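NIPSNAP domain-containing protein (Burkholderia xenovorans, PDB 5KAK) is of unknown function but belongs to the NipSnap family, whose domains resemble dimeric alpha-beta barrel proteins. Local coordinates at residues I15-P20 against L96-N101; I35-P40 against L79-W84. All coordinates share one frame; numbering follows the deposited sequence.

In the fold
The two contacts illustrate how a ferredoxin-like alpha-beta domain is held together in layers. Interaction 1 joins strands 10-18 and 96-106, neighbours at one side of the four-stranded antiparallel sheet, whereas interaction 2 sets helix 23-42 against the break between helices 68-80 and 82-92. Along the chain the helical contact is nested inside the loop that the strand pairing closes: helix 23-42 follows strand 10-18, and strand 96-106 follows helix 82-92. Their centres lie 19 Å apart and their nearest atoms about 6 Å, so they do not touch. F26 of helix 23-42 turns to the sheet and packs on Y16 and L18, while F30 of the same helix packs on Q38 and W84 of interaction 2.

Interaction 1 of 2, residues I15-P20 against L96-N101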
loop_
_atom_site.group_PDB
_atom_site.type_symbol
_atom_site.label_atom_id
_atom_site.label_comp_id
_atom_site.label_asym_id
_atom_site.label_seq_id
_atom_site.Cartn_x
_atom_site.Cartn_y
_atom_site.Cartn_z
ATOM N N ILE E 15 3.600 0.320 15.725
ATOM C CA ILE E 15 4.030 -0.700 14.775
ATOM C C ILE E 15 5.317 -0.197 14.132
ATOM O O ILE E 15 5.290 0.797 13.391
ATOM C CB ILE E 15 2.955 -0.967 13.710
ATOM C CG1 ILE E 15 1.611 -1.360 14.350
ATOM C CG2 ILE E 15 3.451 -1.987 12.712
ATOM C CD1 ILE E 15 0.441 -1.325 13.364
ATOM N N TYR E 16 6.449 -0.838 14.442
ATOM C CA TYR E 16 7.730 -0.442 13.871
ATOM C C TYR E 16 8.216 -1.486 12.883
ATOM O O TYR E 16 8.277 -2.682 13.202
ATOM C CB TYR E 16 8.806 -0.257 14.938
ATOM C CG TYR E 16 8.539 0.733 16.040
ATOM C CD1 TYR E 16 7.544 1.711 15.939
ATOM C CD2 TYR E 16 9.324 0.708 17.167
ATOM C CE1 TYR E 16 7.340 2.611 16.972
ATOM C CE2 TYR E 16 9.136 1.594 18.189
ATOM C CZ TYR E 16 8.141 2.541 18.098
ATOM O OH TYR E 16 7.993 3.404 19.165
ATOM N N ASP E 17 8.558 -1.040 11.686
ATOM C CA ASP E 17 9.225 -1.908 10.731
ATOM C C ASP E 17 10.729 -1.726 10.883
ATOM O O ASP E 17 11.217 -0.599 10.907
ATOM C CB ASP E 17 8.781 -1.596 9.313
ATOM C CG ASP E 17 7.300 -1.825 9.109
ATOM O OD1 ASP E 17 6.838 -2.957 9.353
ATOM O OD2 ASP E 17 6.600 -0.865 8.732
ATOM N N LEU E 18 11.447 -2.839 10.977
ATOM C CA LEU E 18 12.870 -2.845 11.283
ATOM C C LEU E 18 13.692 -3.254 10.069
ATOM O O LEU E 18 13.174 -3.827 9.111
ATOM C CB LEU E 18 13.162 -3.809 12.441
ATOM C CG LEU E 18 12.354 -3.483 13.698
ATOM C CD1 LEU E 18 12.642 -4.468 14.809
ATOM C CD2 LEU E 18 12.711 -2.091 14.138
ATOM N N ARG E 19 15.002 -2.974 10.147
ATOM C CA ARG E 19 15.980 -3.515 9.215
ATOM C C ARG E 19 15.797 -5.031 9.153
ATOM O O ARG E 19 15.425 -5.649 10.160
ATOM C CB ARG E 19 17.387 -3.126 9.696
ATOM C CG ARG E 19 18.547 -3.793 8.992
ATOM C CD ARG E 19 19.858 -3.367 9.632
ATOM N NE ARG E 19 20.157 -4.092 10.869
ATOM C CZ ARG E 19 21.079 -3.702 11.749
ATOM N NH1 ARG E 19 21.765 -2.587 11.529
ATOM N NH2 ARG E 19 21.313 -4.415 12.848
ATOM N N PRO E 20 16.008 -5.674 8.004
ATOM C CA PRO E 20 15.828 -7.130 7.946
ATOM C C PRO E 20 16.633 -7.874 9.011
ATOM O O PRO E 20 17.828 -7.616 9.225
ATOM C CB PRO E 20 16.292 -7.480 6.533
ATOM C CG PRO E 20 15.935 -6.240 5.727
ATOM C CD PRO E 20 16.233 -5.091 6.664
ATOM N N LEU E 96 15.698 1.002 13.028
ATOM C CA LEU E 96 14.394 1.488 12.585
ATOM C C LEU E 96 14.384 1.793 11.091
ATOM O O LEU E 96 15.367 2.289 10.530
ATOM C CB LEU E 96 14.019 2.747 13.364
ATOM C CG LEU E 96 13.934 2.568 14.874
ATOM C CD1 LEU E 96 13.732 3.915 15.565
ATOM C CD2 LEU E 96 12.789 1.636 15.180
ATOM N N VAL E 97 13.276 1.430 10.442
ATOM C CA VAL E 97 13.013 1.779 9.051
ATOM C C VAL E 97 11.759 2.630 8.919
ATOM O O VAL E 97 11.753 3.638 8.193
ATOM C CB VAL E 97 12.909 0.513 8.166
ATOM C CG1 VAL E 97 12.383 0.860 6.790
ATOM C CG2 VAL E 97 14.261 -0.193 8.065
ATOM N N ARG E 98 10.695 2.263 9.622
ATOM C CA ARG E 98 9.409 2.943 9.502
ATOM C C ARG E 98 8.634 2.770 10.795
ATOM O O ARG E 98 8.702 1.709 11.426
ATOM C CB ARG E 98 8.623 2.370 8.320
ATOM C CG ARG E 98 7.227 2.918 8.118
ATOM C CD ARG E 98 6.592 2.235 6.918
ATOM N NE ARG E 98 7.432 2.366 5.727
ATOM C CZ ARG E 98 8.235 1.414 5.253
ATOM N NH1 ARG E 98 8.317 0.234 5.860
ATOM N NH2 ARG E 98 8.966 1.645 4.173
ATOM N N MET E 99 7.894 3.810 11.181
ATOM C CA MET E 99 7.105 3.787 12.400
ATOM C C MET E 99 5.702 4.288 12.087
ATOM O O MET E 99 5.539 5.249 11.326
ATOM C CB MET E 99 7.756 4.642 13.495
ATOM C CG MET E 99 9.204 4.233 13.786
ATOM S SD MET E 99 10.118 5.507 14.671
ATOM C CE MET E 99 9.054 5.752 16.076
ATOM N N GLN E 100 4.704 3.617 12.669
ATOM C CA GLN E 100 3.299 4.023 12.599
ATOM C C GLN E 100 2.651 3.836 13.967
ATOM O O GLN E 100 3.070 2.977 14.750
ATOM C CB GLN E 100 2.558 3.213 11.521
ATOM C CG GLN E 100 1.075 2.981 11.771
ATOM C CD GLN E 100 0.432 2.116 10.701
ATOM O OE1 GLN E 100 1.092 1.672 9.762
ATOM N NE2 GLN E 100 -0.859 1.874 10.842
ATOM N N ASN E 101 1.605 4.630 14.251
ATOM C CA ASN E 101 0.783 4.357 15.424
ATOM C C ASN E 101 -0.688 4.577 15.102
ATOM O O ASN E 101 -1.055 5.156 14.077
ATOM C CB ASN E 101 1.203 5.146 16.686
ATOM C CG ASN E 101 1.232 6.673 16.506
ATOM O OD1 ASN E 101 1.242 7.206 15.398
ATOM N ND2 ASN E 101 1.250 7.384 17.639
#
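D17 and R98 meet through both backbone and side chains. D17 N donates to R98 O at 2.8 Å, while D17 O accepts two N-H groups, from V97 N at 2.9 Å and from R98 N at 3.2 Å; the V97 bond lies in the carbonyl plane, the R98 bond is tilted from it. On the side-chain level OD2 of D17 reaches NH1 of R98 at 3.5 Å, a long salt bridge made at the guanidinium edge with the two planes 59° apart. The other oxygen, OD1, is taken by Q58 of the adjoining strand. V97 and R98 both face D17, a classic beta bulge, which shifts the antiparallel register by one residue and pairs L18 with L96. Beyond D17 the regular pairing resumes, I15 N bonding to Q100 O at 2.9 Å. On the sheet face carrying Y16 and M99, the sulfur SD sits above the tyrosine ring, 4.9 Å from its centroid and 19° off the normal, a distant Met-aromatic contact. The bend at chi3 (55°) brings M99 CE back to within 3.7 Å of Y16 CE1. Farther along, L96 CD2 touches both neighbours, 3.9 Å from L18 CD2 and with the Y16 ring alongside.

Interaction 2 of 2, residues I35-P40 against L79-W84; sequences IAIQRP and LAMPEW
I37 pushes its branched side chain from helix 23-42 into the corner where helix 68-80 gives way to helix 82-92, a helix-to-helix packing contact on the helical layer of this alpha-beta fold. M81 holds the N-cap position of the second of these helices, and M81, E83 and W84 all touch the isoleucine. No hydrogen bond crosses between the segments; what joins them is side-chain packing.

The close-fitting part involves I37, Q38 and W84. The CG2 branch of I37, anti to the backbone N, meets atom CE3 of the W84 indole at 3.8 Å and the methyl CE of M81 at 3.7 Å, and so touches both indole and thioether. Next to it Q38 passes across the six-membered ring of the indole at an angle: its CB lies 3.6 Å from W84 CZ3, and its extended chain, with CG anti to the backbone N (chi1 -176°), carries the amide on past CH2, the amide and ring planes 31° apart. F30 and L78 add to the packing round Q38 and W84, and Q38 is buried.

E83 forms the solvent side. This glutamate is exposed, and of the residues in segment 35-40 it touches I37 alone, its chain crossing the isoleucine obliquely. Both CG and the carboxylate end lie beside the CG1-CD1 arm of I37. The carboxylate carbon CD stands 3.7 Å from I37 CG1, while the nearest approach of the pair is E83 CG to I37 CD1, at 3.6 Å.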
loop_
_atom_site.group_PDB
_atom_site.type_symbol
_atom_site.label_atom_id
_atom_site.label_comp_id
_atom_site.label_asym_id
_atom_site.label_seq_id
_atom_site.Cartn_x
_atom_site.Cartn_y
_atom_site.Cartn_z
ATOM N N ILE E 35 13.206 -1.854 28.441
ATOM C CA ILE E 35 11.868 -1.917 29.020
ATOM C C ILE E 35 11.901 -1.468 30.476
ATOM O O ILE E 35 10.915 -0.911 30.977
ATOM C CB ILE E 35 11.258 -3.324 28.848
ATOM C CG1 ILE E 35 9.729 -3.262 28.931
ATOM C CG2 ILE E 35 11.818 -4.305 29.878
ATOM C CD1 ILE E 35 9.077 -2.453 27.802
ATOM N N ALA E 36 13.035 -1.659 31.160
ATOM C CA ALA E 36 13.174 -1.165 32.525
ATOM C C ALA E 36 13.079 0.349 32.571
ATOM O O ALA E 36 12.694 0.917 33.599
ATOM C CB ALA E 36 14.505 -1.624 33.121
ATOM N N ILE E 37 13.451 1.018 31.482
ATOM C CA ILE E 37 13.272 2.460 31.390
ATOM C C ILE E 37 11.824 2.796 31.064
ATOM O O ILE E 37 11.196 3.627 31.729
ATOM C CB ILE E 37 14.211 3.057 30.328
ATOM C CG1 ILE E 37 15.663 2.718 30.611
ATOM C CG2 ILE E 37 14.036 4.562 30.248
ATOM C CD1 ILE E 37 16.576 3.091 29.470
ATOM N N GLN E 38 11.281 2.153 30.021
ATOM C CA GLN E 38 10.062 2.647 29.398
ATOM C C GLN E 38 8.805 2.214 30.138
ATOM O O GLN E 38 7.893 3.019 30.322
ATOM C CB GLN E 38 10.007 2.187 27.938
ATOM C CG GLN E 38 8.810 2.733 27.157
ATOM C CD GLN E 38 8.688 2.124 25.772
ATOM O OE1 GLN E 38 9.031 0.963 25.563
ATOM N NE2 GLN E 38 8.210 2.913 24.814
ATOM N N ARG E 39 8.734 0.961 30.576
ATOM C CA ARG E 39 7.494 0.476 31.176
ATOM C C ARG E 39 7.089 1.221 32.443
ATOM O O ARG E 39 5.891 1.521 32.584
ATOM C CB ARG E 39 7.593 -1.030 31.447
ATOM C CG ARG E 39 6.296 -1.623 32.000
ATOM C CD ARG E 39 6.224 -3.119 31.775
ATOM N NE ARG E 39 7.517 -3.758 31.975
ATOM C CZ ARG E 39 7.753 -5.048 31.761
ATOM N NH1 ARG E 39 6.777 -5.843 31.350
ATOM N NH2 ARG E 39 8.966 -5.543 31.962
ATOM N N PRO E 40 7.983 1.551 33.382
ATOM C CA PRO E 40 7.507 2.267 34.577
ATOM C C PRO E 40 6.940 3.639 34.263
ATOM O O PRO E 40 6.054 4.111 34.985
ATOM C CB PRO E 40 8.762 2.376 35.456
ATOM C CG PRO E 40 9.735 1.380 34.892
ATOM C CD PRO E 40 9.435 1.306 33.435
ATOM N N LEU E 79 9.866 11.065 26.863
ATOM C CA LEU E 79 10.659 11.725 25.829
ATOM C C LEU E 79 11.680 12.687 26.416
ATOM O O LEU E 79 12.739 12.901 25.815
ATOM C CB LEU E 79 9.744 12.465 24.852
ATOM N N ALA E 80 11.393 13.265 27.582
ATOM C CA ALA E 80 12.326 14.201 28.199
ATOM C C ALA E 80 13.488 13.511 28.900
ATOM O O ALA E 80 14.487 14.173 29.195
ATOM C CB ALA E 80 11.596 15.101 29.201
ATOM N N MET E 81 13.388 12.216 29.173
ATOM C CA MET E 81 14.411 11.532 29.963
ATOM C C MET E 81 15.711 11.398 29.185
ATOM O O MET E 81 15.709 10.821 28.092
ATOM C CB MET E 81 13.915 10.156 30.386
ATOM C CG MET E 81 12.821 10.205 31.413
ATOM S SD MET E 81 12.273 8.565 31.898
ATOM C CE MET E 81 13.834 7.738 32.168
ATOM N N PRO E 82 16.835 11.901 29.696
ATOM C CA PRO E 82 18.107 11.700 28.980
ATOM C C PRO E 82 18.484 10.244 28.826
ATOM O O PRO E 82 19.085 9.880 27.810
ATOM C CB PRO E 82 19.118 12.450 29.854
ATOM C CG PRO E 82 18.304 13.460 30.584
ATOM C CD PRO E 82 16.975 12.824 30.832
ATOM N N GLU E 83 18.154 9.400 29.806
ATOM C CA GLU E 83 18.485 7.982 29.713
ATOM C C GLU E 83 17.745 7.327 28.561
ATOM O O GLU E 83 18.312 6.510 27.824
ATOM C CB GLU E 83 18.135 7.280 31.024
ATOM C CG GLU E 83 18.423 5.793 31.049
ATOM C CD GLU E 83 17.892 5.111 32.298
ATOM O OE1 GLU E 83 16.879 5.585 32.862
ATOM O OE2 GLU E 83 18.492 4.096 32.714
ATOM N N TRP E 84 16.473 7.668 28.398
ATOM C CA TRP E 84 15.702 7.122 27.292
ATOM C C TRP E 84 16.246 7.607 25.954
ATOM O O TRP E 84 16.448 6.809 25.032
ATOM C CB TRP E 84 14.233 7.504 27.448
ATOM C CG TRP E 84 13.372 7.046 26.300
ATOM C CD1 TRP E 84 12.773 7.829 25.365
ATOM C CD2 TRP E 84 13.031 5.697 25.974
ATOM N NE1 TRP E 84 12.064 7.052 24.474
ATOM C CE2 TRP E 84 12.205 5.737 24.829
ATOM C CE3 TRP E 84 13.333 4.457 26.545
ATOM C CZ2 TRP E 84 11.682 4.585 24.241
ATOM C CZ3 TRP E 84 12.812 3.316 25.966
ATOM C CH2 TRP E 84 11.999 3.383 24.822
#